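Local coordinates for protein phospho-furanose lactonase (Mycoplasma synoviae, PDB 3OVG) that hydrolyses D-xylono-1,4-lactone 5-phosphate, L-arabino-1,4-lactone 5-phosphate and carboxy 1,4-lactones, using two zinc ions in each subunit, at residues V187-G192 and I212-L217; H216-P221 and C238-D243; Y248-L253 and D300-L305. One frame throughout, in Å; residues are numbered along the deposited sequence.

The three contacts lead from the middle of a TIM barrel outward. Interaction 1 joins two neighbouring parallel strands about 8 Å, centre to centre, from the middle of the chain, and combines backbone hydrogen bonds with zinc ligands. Interaction 2 begins on the residues where interaction 1 ends, sharing His216 and Leu217; it pairs the loop after strand 212-215 with the end of strand 236-239 through buried polar side chains. Interaction 3, about 21 Å from that middle, is helix packing without a hydrogen bond between its segments, yet most of its touching residues are buried, partly at a subunit interface. Asp243 N, bonded to Asp250 OD1, ties interactions 2 and 3 together.

Interaction 1 of 3, residues V187-G192 and I212-L217; sequences VHTQLG and IQISHL. With ZN (zinc ion), chain H.
With CG of His188 swung anti to the backbone N (chi1 152°) and CG of His216 instead anti to its own carbonyl carbon (chi1 -43°), the two imidazoles converge on one zinc ion. His188 ND1 and His216 NE2 each bind it at 2.4 Å; a water also binds, and the carbamylated Lys155 completes the site, bridging to the second zinc. The rings meet obliquely, their planes 76° apart. His188 ND1 and His216 NE2 lie 3.3 Å from each other because they share the metal, with no hydrogen bond between them. On one face of the His216 ring sits Ser215 CB, over its centre, while Thr189 O approaches the edge at CD2.

Behind the metal the strands pair in parallel, Val187 opposite Ile214 and His188 opposite Ser215. Val187 N donates to Gln213 O at 2.8 Å, and Ser215 N to Val187 O at 2.7 Å. Thr189 continues this pairing with two donors on one acceptor: its OG1 reaches Ser215 O at 2.9 Å, nearly in line with the carbonyl, and its backbone N adds a weak bond. Its methyl CG2 presses on Ile214 CG2 at 3.4 Å, tighter than usual van der Waals contact.

Strand 185-190, helix 195-205 and strand 212-215 form a beta-alpha-beta unit, with Val187 packed against the helix on the face remote from the metal. Ser215 OG bonds His26, a ligand of the other zinc. The metal draws together a strand residue and the first loop residue after the neighbouring strand, which the pairing probably helps to place; because His216 binds through NE2, its ND1 remains to donate to Asp240.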
loop_
_atom_site.group_PDB
_atom_site.type_symbol
_atom_site.label_atom_id
_atom_site.label_comp_id
_atom_site.label_asym_id
_atom_site.label_seq_id
_atom_site.Cartn_x
_atom_site.Cartn_y
_atom_site.Cartn_z
ATOM N N VAL A 187 -7.399 -28.653 -13.725
ATOM C CA VAL A 187 -7.972 -27.477 -13.050
ATOM C C VAL A 187 -7.154 -26.978 -11.844
ATOM O O VAL A 187 -6.817 -27.763 -10.955
ATOM C CB VAL A 187 -9.426 -27.711 -12.634
ATOM C CG1 VAL A 187 -10.068 -26.382 -12.126
ATOM C CG2 VAL A 187 -10.248 -28.238 -13.840
ATOM N N HIS A 188 -6.814 -25.676 -11.846
ATOM C CA HIS A 188 -6.203 -24.975 -10.704
ATOM C C HIS A 188 -7.287 -24.691 -9.673
ATOM O O HIS A 188 -8.257 -24.001 -9.986
ATOM C CB HIS A 188 -5.559 -23.634 -11.174
ATOM C CG HIS A 188 -5.512 -22.557 -10.116
ATOM N ND1 HIS A 188 -4.331 -22.091 -9.567
ATOM C CD2 HIS A 188 -6.500 -21.851 -9.508
ATOM C CE1 HIS A 188 -4.590 -21.158 -8.667
ATOM N NE2 HIS A 188 -5.903 -20.985 -8.619
ATOM N N THR A 189 -7.168 -25.214 -8.450
ATOM C CA THR A 189 -8.049 -24.746 -7.379
ATOM C C THR A 189 -7.241 -23.771 -6.529
ATOM O O THR A 189 -6.006 -23.829 -6.536
ATOM C CB THR A 189 -8.591 -25.890 -6.511
ATOM O OG1 THR A 189 -7.506 -26.558 -5.864
ATOM C CG2 THR A 189 -9.369 -26.890 -7.379
ATOM N N GLN A 190 -7.910 -22.850 -5.832
ATOM C CA GLN A 190 -7.193 -21.836 -5.075
ATOM C C GLN A 190 -7.135 -22.302 -3.612
ATOM O O GLN A 190 -8.158 -22.449 -2.988
ATOM C CB GLN A 190 -7.919 -20.522 -5.211
ATOM C CG GLN A 190 -7.232 -19.327 -4.578
ATOM C CD GLN A 190 -5.854 -19.102 -5.148
ATOM O OE1 GLN A 190 -5.596 -19.358 -6.333
ATOM N NE2 GLN A 190 -4.953 -18.616 -4.308
ATOM N N LEU A 191 -5.943 -22.587 -3.099
ATOM C CA LEU A 191 -5.804 -23.182 -1.759
ATOM C C LEU A 191 -6.540 -24.512 -1.611
ATOM O O LEU A 191 -6.822 -24.952 -0.495
ATOM C CB LEU A 191 -6.235 -22.203 -0.658
ATOM C CG LEU A 191 -5.126 -21.293 -0.105
ATOM C CD1 LEU A 191 -4.205 -20.787 -1.199
ATOM C CD2 LEU A 191 -5.652 -20.139 0.761
ATOM N N GLY A 192 -6.813 -25.162 -2.742
ATOM C CA GLY A 192 -7.368 -26.507 -2.752
ATOM C C GLY A 192 -8.838 -26.516 -2.347
ATOM O O GLY A 192 -9.352 -27.549 -1.884
ATOM N N ILE A 212 -9.378 -36.013 -16.079
ATOM C CA ILE A 212 -9.391 -34.836 -15.221
ATOM C C ILE A 212 -8.343 -34.892 -14.130
ATOM O O ILE A 212 -8.351 -35.799 -13.286
ATOM C CB ILE A 212 -10.768 -34.658 -14.516
ATOM C CG1 ILE A 212 -11.918 -34.614 -15.537
ATOM C CG2 ILE A 212 -10.739 -33.450 -13.504
ATOM C CD1 ILE A 212 -13.286 -34.345 -14.887
ATOM N N GLN A 213 -7.467 -33.896 -14.131
ATOM C CA GLN A 213 -6.640 -33.626 -12.958
ATOM C C GLN A 213 -7.064 -32.347 -12.235
ATOM O O GLN A 213 -7.441 -31.323 -12.875
ATOM C CB GLN A 213 -5.186 -33.465 -13.366
ATOM C CG GLN A 213 -4.469 -34.760 -13.698
ATOM C CD GLN A 213 -3.088 -34.487 -14.247
ATOM O OE1 GLN A 213 -2.942 -34.179 -15.439
ATOM N NE2 GLN A 213 -2.060 -34.599 -13.388
ATOM N N ILE A 214 -6.993 -32.398 -10.905
ATOM C CA ILE A 214 -7.242 -31.217 -10.107
ATOM C C ILE A 214 -5.998 -30.840 -9.298
ATOM O O ILE A 214 -5.523 -31.625 -8.479
ATOM C CB ILE A 214 -8.462 -31.377 -9.183
ATOM C CG1 ILE A 214 -9.717 -31.696 -10.004
ATOM C CG2 ILE A 214 -8.688 -30.068 -8.401
ATOM C CD1 ILE A 214 -10.986 -31.686 -9.166
ATOM N N SER A 215 -5.482 -29.632 -9.520
ATOM C CA SER A 215 -4.205 -29.217 -8.914
ATOM C C SER A 215 -4.395 -28.468 -7.591
ATOM O O SER A 215 -5.479 -27.926 -7.329
ATOM C CB SER A 215 -3.415 -28.322 -9.896
ATOM O OG SER A 215 -2.432 -29.065 -10.599
ATOM N N HIS A 216 -3.313 -28.428 -6.804
ATOM C CA HIS A 216 -3.166 -27.653 -5.554
ATOM C C HIS A 216 -3.921 -28.135 -4.306
ATOM O O HIS A 216 -4.042 -27.386 -3.332
ATOM C CB HIS A 216 -3.438 -26.174 -5.760
ATOM C CG HIS A 216 -2.825 -25.629 -6.998
ATOM N ND1 HIS A 216 -1.515 -25.875 -7.351
ATOM C CD2 HIS A 216 -3.340 -24.853 -7.979
ATOM C CE1 HIS A 216 -1.258 -25.303 -8.510
ATOM N NE2 HIS A 216 -2.345 -24.666 -8.908
ATOM N N LEU A 217 -4.366 -29.381 -4.293
ATOM C CA LEU A 217 -5.059 -29.846 -3.113
ATOM C C LEU A 217 -4.071 -29.857 -1.942
ATOM O O LEU A 217 -4.485 -29.853 -0.791
ATOM C CB LEU A 217 -5.645 -31.244 -3.319
ATOM C CG LEU A 217 -7.052 -31.300 -3.933
ATOM C CD1 LEU A 217 -8.078 -30.725 -2.935
ATOM C CD2 LEU A 217 -7.103 -30.600 -5.273
HETATM ZN ZN ZN H . -2.150 -22.796 -10.380
HETATM O O HOH W 1 0.264 -22.618 -9.836
#

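Interaction 2 of 3, residues H216-P221 and C238-D243; sequences HLNKNP and CFDGPD. With ZN (zinc ion), chain H; PO4 (phosphate ion), chain I.
The edge of the His216 imidazole faces Asp240, whose OD2 accepts a hydrogen bond from ND1 at 2.8 Å. The oxygen lies close to the ring plane, but the carboxylate is turned almost perpendicular to it, at 86°, and OD2 is met on its syn side, 34° out of the carboxylate plane. The Phe239 ring likewise receives its neighbour at the edge: the backbone N of Asn218 lies in the ring plane, 3.6 Å from CD1, while Leu217 CB touches CE1 obliquely at 3.8 Å.

The amide of Asn218 lies beside the backbone of Asp240. Its CG lies between the backbone N and the carbonyl carbon (chi1 44°), which directs the amide at the turn leaving the strand. There OD1 accepts from Asp240 N at 3.0 Å, although the donor stands well above the carbonyl plane. Amide and carboxylate are likewise almost perpendicular, and the acceptors Asn218 OD1 and Asp240 OD2 come within 3.1 Å of each other without bonding. Cys238 O takes a weak bond from His216 N, and a water accepts from Leu217 N and makes a weak bond to Cys238 O.

The backbone turn through Gly241 has angles that call for glycine. Beyond the contact, Lys219 reaches a phosphate ion, probably from the crystallisation liquor, with a weak bond from NZ; the substrate-binding residues Lys246, Tyr247 and Tyr280 hold the same ion. A carboxylate at the back of a metal-bound histidine is a second-shell pair, and would probably orient the imidazole and make it a more electron-rich ligand. Here it stands beyond the C-terminal ends of adjacent parallel strands, the active-site end of a TIM barrel.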
loop_
_atom_site.group_PDB
_atom_site.type_symbol
_atom_site.label_atom_id
_atom_site.label_comp_id
_atom_site.label_asym_id
_atom_site.label_seq_id
_atom_site.Cartn_x
_atom_site.Cartn_y
_atom_site.Cartn_z
ATOM N N HIS A 216 -3.313 -28.428 -6.804
ATOM C CA HIS A 216 -3.166 -27.653 -5.554
ATOM C C HIS A 216 -3.921 -28.135 -4.306
ATOM O O HIS A 216 -4.042 -27.386 -3.332
ATOM C CB HIS A 216 -3.438 -26.174 -5.760
ATOM C CG HIS A 216 -2.825 -25.629 -6.998
ATOM N ND1 HIS A 216 -1.515 -25.875 -7.351
ATOM C CD2 HIS A 216 -3.340 -24.853 -7.979
ATOM C CE1 HIS A 216 -1.258 -25.303 -8.510
ATOM N NE2 HIS A 216 -2.345 -24.666 -8.908
ATOM N N LEU A 217 -4.366 -29.381 -4.293
ATOM C CA LEU A 217 -5.059 -29.846 -3.113
ATOM C C LEU A 217 -4.071 -29.857 -1.942
ATOM O O LEU A 217 -4.485 -29.853 -0.791
ATOM C CB LEU A 217 -5.645 -31.244 -3.319
ATOM C CG LEU A 217 -7.052 -31.300 -3.933
ATOM C CD1 LEU A 217 -8.078 -30.725 -2.935
ATOM C CD2 LEU A 217 -7.103 -30.600 -5.273
ATOM N N ASN A 218 -2.772 -29.886 -2.241
ATOM C CA ASN A 218 -1.749 -29.817 -1.189
ATOM C C ASN A 218 -1.879 -28.585 -0.276
ATOM O O ASN A 218 -1.368 -28.574 0.863
ATOM C CB ASN A 218 -0.355 -29.874 -1.820
ATOM C CG ASN A 218 -0.256 -28.979 -3.034
ATOM O OD1 ASN A 218 -0.774 -29.316 -4.106
ATOM N ND2 ASN A 218 0.376 -27.795 -2.864
ATOM N N LYS A 219 -2.558 -27.552 -0.761
ATOM C CA LYS A 219 -2.828 -26.338 0.044
ATOM C C LYS A 219 -4.093 -26.411 0.937
ATOM O O LYS A 219 -4.427 -25.463 1.653
ATOM C CB LYS A 219 -2.873 -25.116 -0.888
ATOM C CG LYS A 219 -1.475 -24.734 -1.374
ATOM C CD LYS A 219 -1.481 -23.694 -2.477
ATOM C CE LYS A 219 -0.037 -23.428 -2.953
ATOM N NZ LYS A 219 0.007 -22.362 -3.998
ATOM N N ASN A 220 -4.791 -27.535 0.893
ATOM C CA ASN A 220 -5.921 -27.806 1.767
ATOM C C ASN A 220 -5.655 -29.216 2.299
ATOM O O ASN A 220 -6.243 -30.160 1.810
ATOM C CB ASN A 220 -7.223 -27.771 0.948
ATOM C CG ASN A 220 -8.484 -28.059 1.783
ATOM O OD1 ASN A 220 -8.414 -28.180 2.994
ATOM N ND2 ASN A 220 -9.652 -28.197 1.106
ATOM N N PRO A 221 -4.761 -29.350 3.289
ATOM C CA PRO A 221 -4.186 -30.635 3.742
ATOM C C PRO A 221 -5.186 -31.464 4.559
ATOM O O PRO A 221 -5.022 -31.675 5.756
ATOM C CB PRO A 221 -2.993 -30.221 4.625
ATOM C CG PRO A 221 -3.051 -28.721 4.746
ATOM C CD PRO A 221 -4.255 -28.193 4.040
ATOM N N CYS A 238 -3.575 -33.752 -8.710
ATOM C CA CYS A 238 -2.200 -33.394 -9.052
ATOM C C CYS A 238 -1.613 -32.555 -7.933
ATOM O O CYS A 238 -1.934 -31.395 -7.791
ATOM C CB CYS A 238 -2.119 -32.618 -10.373
ATOM S SG CYS A 238 -0.402 -32.199 -10.835
ATOM N N PHE A 239 -0.744 -33.141 -7.118
ATOM C CA PHE A 239 -0.150 -32.384 -6.035
ATOM C C PHE A 239 1.074 -31.625 -6.469
ATOM O O PHE A 239 1.958 -32.193 -7.114
ATOM C CB PHE A 239 0.263 -33.326 -4.887
ATOM C CG PHE A 239 -0.887 -33.918 -4.174
ATOM C CD1 PHE A 239 -1.692 -33.123 -3.359
ATOM C CD2 PHE A 239 -1.189 -35.269 -4.309
ATOM C CE1 PHE A 239 -2.769 -33.673 -2.671
ATOM C CE2 PHE A 239 -2.273 -35.817 -3.630
ATOM C CZ PHE A 239 -3.061 -35.014 -2.816
ATOM N N ASP A 240 1.177 -30.365 -6.055
ATOM C CA ASP A 240 2.510 -29.788 -5.918
ATOM C C ASP A 240 2.744 -29.644 -4.404
ATOM O O ASP A 240 2.074 -30.331 -3.628
ATOM C CB ASP A 240 2.605 -28.474 -6.671
ATOM C CG ASP A 240 1.639 -27.458 -6.137
ATOM O OD1 ASP A 240 2.111 -26.524 -5.465
ATOM O OD2 ASP A 240 0.418 -27.597 -6.380
ATOM N N GLY A 241 3.667 -28.776 -3.977
ATOM C CA GLY A 241 3.937 -28.584 -2.548
ATOM C C GLY A 241 5.355 -28.850 -2.033
ATOM O O GLY A 241 5.797 -28.268 -1.030
ATOM N N PRO A 242 6.105 -29.728 -2.707
ATOM C CA PRO A 242 7.502 -29.851 -2.262
ATOM C C PRO A 242 8.225 -28.489 -2.252
ATOM O O PRO A 242 8.093 -27.721 -3.226
ATOM C CB PRO A 242 8.108 -30.775 -3.314
ATOM C CG PRO A 242 6.971 -31.635 -3.757
ATOM C CD PRO A 242 5.770 -30.694 -3.765
ATOM N N ASP A 243 8.991 -28.211 -1.187
ATOM C CA ASP A 243 9.702 -26.927 -1.007
ATOM C C ASP A 243 8.814 -25.707 -1.153
ATOM O O ASP A 243 9.143 -24.753 -1.867
ATOM C CB ASP A 243 10.928 -26.793 -1.921
ATOM C CG ASP A 243 11.848 -25.633 -1.519
ATOM O OD1 ASP A 243 12.034 -25.387 -0.304
ATOM O OD2 ASP A 243 12.410 -24.969 -2.413
HETATM ZN ZN ZN H . -2.150 -22.796 -10.380
HETATM P P PO4 I . 3.260 -19.086 -4.687
HETATM O O1 PO4 I . 3.482 -19.186 -6.207
HETATM O O2 PO4 I . 3.542 -17.656 -4.166
HETATM O O3 PO4 I . 1.806 -19.470 -4.393
HETATM O O4 PO4 I . 4.159 -20.119 -4.010
HETATM O O HOH W 2 -3.874 -31.448 -6.036
HETATM O O HOH W 1 0.264 -22.618 -9.836
#

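Interaction 3 of 3, residues Y248-L253 and D300-L305; sequences YPDSLL and DRFLPL
Phe302 and Leu253 approach each other at about a right angle, the leucine laying CD2 3.5 Å from CZ at the far end of the phenyl ring. The approach is oblique. At the adjoining atom CE1 the Phe302 ring meets Asp250, whose carbonyl O lies in its plane, 3.7 Å away. Asp250 CB lies 4.0 Å from Phe302 CE1, and the carboxylate plane is at 90° to the ring. Asp250 and Leu253, one turn apart on the same helix, thus meet neighbouring atoms of the ring, CE1 and CZ.

Leu305 enters from the next turn of its own helix. With CG anti to the backbone N (chi1 175°), it extends toward helix 250-262 and sets CD2 against Asp250 CB at 3.5 Å, so that the aspartate's methylene serves as an apolar surface for both Phe302 and Leu305. The polar end of Asp250 is used elsewhere: OD2 bonds Tyr297 OH, and OD1 takes the backbone N of Asp243. A water bonded to Arg301 NH2 adds a long, weak link to OD2. Arg301 also extends to a neighbouring subunit, forming a salt bridge with its Glu197, which places the helix pair beside a subunit interface.

Helix 250-262 presents its first turn here, directly after Pro249 at the N-cap position. It meets helix 296-309 near the kink where the backbone N of Pro304 has no bond to the preceding turn. On the outside of the barrel, the helix pair is joined by Pro242, in the loop after strand 236-239, which also packs on Phe302, and by helix 313-327, to which Leu303 turns.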
loop_
_atom_site.group_PDB
_atom_site.type_symbol
_atom_site.label_atom_id
_atom_site.label_comp_id
_atom_site.label_asym_id
_atom_site.label_seq_id
_atom_site.Cartn_x
_atom_site.Cartn_y
_atom_site.Cartn_z
ATOM N N TYR A 248 3.082 -25.215 3.714
ATOM C CA TYR A 248 3.060 -26.411 4.535
ATOM C C TYR A 248 4.361 -27.181 4.355
ATOM O O TYR A 248 4.976 -27.137 3.300
ATOM C CB TYR A 248 1.875 -27.331 4.176
ATOM C CG TYR A 248 0.527 -26.718 4.509
ATOM C CD1 TYR A 248 -0.257 -26.144 3.508
ATOM C CD2 TYR A 248 0.053 -26.694 5.818
ATOM C CE1 TYR A 248 -1.484 -25.554 3.798
ATOM C CE2 TYR A 248 -1.184 -26.117 6.131
ATOM C CZ TYR A 248 -1.952 -25.547 5.105
ATOM O OH TYR A 248 -3.179 -24.940 5.364
ATOM N N PRO A 249 4.782 -27.881 5.412
ATOM C CA PRO A 249 6.047 -28.604 5.318
ATOM C C PRO A 249 5.907 -29.833 4.381
ATOM O O PRO A 249 4.809 -30.411 4.284
ATOM C CB PRO A 249 6.304 -29.008 6.775
ATOM C CG PRO A 249 4.882 -29.038 7.418
ATOM C CD PRO A 249 4.256 -27.827 6.798
ATOM N N ASP A 250 6.981 -30.206 3.670
ATOM C CA ASP A 250 6.972 -31.436 2.847
ATOM C C ASP A 250 6.338 -32.626 3.600
ATOM O O ASP A 250 5.652 -33.473 3.004
ATOM C CB ASP A 250 8.400 -31.873 2.452
ATOM C CG ASP A 250 9.099 -30.910 1.472
ATOM O OD1 ASP A 250 8.495 -29.902 1.052
ATOM O OD2 ASP A 250 10.286 -31.179 1.127
ATOM N N SER A 251 6.610 -32.728 4.897
ATOM C CA SER A 251 6.217 -33.933 5.635
ATOM C C SER A 251 4.709 -34.096 5.586
ATOM O O SER A 251 4.191 -35.202 5.611
ATOM C CB SER A 251 6.656 -33.857 7.093
ATOM O OG SER A 251 6.241 -32.608 7.663
ATOM N N LEU A 252 3.994 -32.987 5.528
ATOM C CA LEU A 252 2.550 -33.088 5.625
ATOM C C LEU A 252 1.988 -33.703 4.341
ATOM O O LEU A 252 1.170 -34.610 4.399
ATOM C CB LEU A 252 1.945 -31.719 5.941
ATOM C CG LEU A 252 0.419 -31.597 6.039
ATOM C CD1 LEU A 252 -0.122 -32.491 7.154
ATOM C CD2 LEU A 252 0.014 -30.125 6.249
ATOM N N LEU A 253 2.452 -33.212 3.190
ATOM C CA LEU A 253 2.073 -33.784 1.903
ATOM C C LEU A 253 2.471 -35.285 1.811
ATOM O O LEU A 253 1.707 -36.108 1.319
ATOM C CB LEU A 253 2.745 -33.038 0.762
ATOM C CG LEU A 253 2.452 -33.623 -0.624
ATOM C CD1 LEU A 253 0.963 -33.672 -0.886
ATOM C CD2 LEU A 253 3.130 -32.825 -1.731
ATOM N N ASP A 300 15.785 -35.773 -5.503
ATOM C CA ASP A 300 16.830 -35.759 -4.483
ATOM C C ASP A 300 16.301 -35.771 -3.049
ATOM O O ASP A 300 16.980 -36.232 -2.144
ATOM C CB ASP A 300 17.686 -34.512 -4.641
ATOM C CG ASP A 300 18.490 -34.510 -5.918
ATOM O OD1 ASP A 300 18.589 -35.573 -6.582
ATOM O OD2 ASP A 300 19.022 -33.424 -6.254
ATOM N N ARG A 301 15.086 -35.261 -2.845
ATOM C CA ARG A 301 14.582 -34.976 -1.485
ATOM C C ARG A 301 13.148 -35.460 -1.301
ATOM O O ARG A 301 12.833 -36.171 -0.351
ATOM C CB ARG A 301 14.643 -33.456 -1.187
ATOM C CG ARG A 301 16.077 -32.885 -1.081
ATOM C CD ARG A 301 16.644 -33.117 0.318
ATOM N NE ARG A 301 16.064 -32.180 1.286
ATOM C CZ ARG A 301 16.552 -30.955 1.487
ATOM N NH1 ARG A 301 17.636 -30.545 0.819
ATOM N NH2 ARG A 301 15.987 -30.146 2.361
ATOM N N PHE A 302 12.257 -35.100 -2.216
ATOM C CA PHE A 302 10.869 -35.407 -1.920
ATOM C C PHE A 302 10.506 -36.891 -2.087
ATOM O O PHE A 302 9.831 -37.430 -1.247
ATOM C CB PHE A 302 9.874 -34.502 -2.638
ATOM C CG PHE A 302 8.474 -34.658 -2.119
ATOM C CD1 PHE A 302 8.127 -34.119 -0.894
ATOM C CD2 PHE A 302 7.517 -35.360 -2.847
ATOM C CE1 PHE A 302 6.839 -34.262 -0.406
ATOM C CE2 PHE A 302 6.237 -35.524 -2.363
ATOM C CZ PHE A 302 5.891 -34.969 -1.141
ATOM N N LEU A 303 10.961 -37.555 -3.139
ATOM C CA LEU A 303 10.625 -38.971 -3.285
ATOM C C LEU A 303 11.324 -39.820 -2.203
ATOM O O LEU A 303 10.716 -40.736 -1.659
ATOM C CB LEU A 303 10.901 -39.481 -4.699
ATOM C CG LEU A 303 10.068 -38.853 -5.828
ATOM C CD1 LEU A 303 10.674 -39.160 -7.189
ATOM C CD2 LEU A 303 8.602 -39.282 -5.780
ATOM N N PRO A 304 12.598 -39.509 -1.871
ATOM C CA PRO A 304 13.133 -40.229 -0.701
ATOM C C PRO A 304 12.262 -40.022 0.530
ATOM O O PRO A 304 12.119 -40.959 1.318
ATOM C CB PRO A 304 14.529 -39.627 -0.504
ATOM C CG PRO A 304 14.920 -39.169 -1.894
ATOM C CD PRO A 304 13.632 -38.711 -2.553
ATOM N N LEU A 305 11.663 -38.839 0.693
ATOM C CA LEU A 305 10.775 -38.634 1.838
ATOM C C LEU A 305 9.511 -39.497 1.752
ATOM O O LEU A 305 9.050 -40.055 2.756
ATOM C CB LEU A 305 10.411 -37.156 2.016
ATOM C CG LEU A 305 9.391 -36.812 3.117
ATOM C CD1 LEU A 305 9.935 -37.147 4.516
ATOM C CD2 LEU A 305 8.982 -35.286 3.056
HETATM O O HOH W 3 12.930 -30.798 3.346
#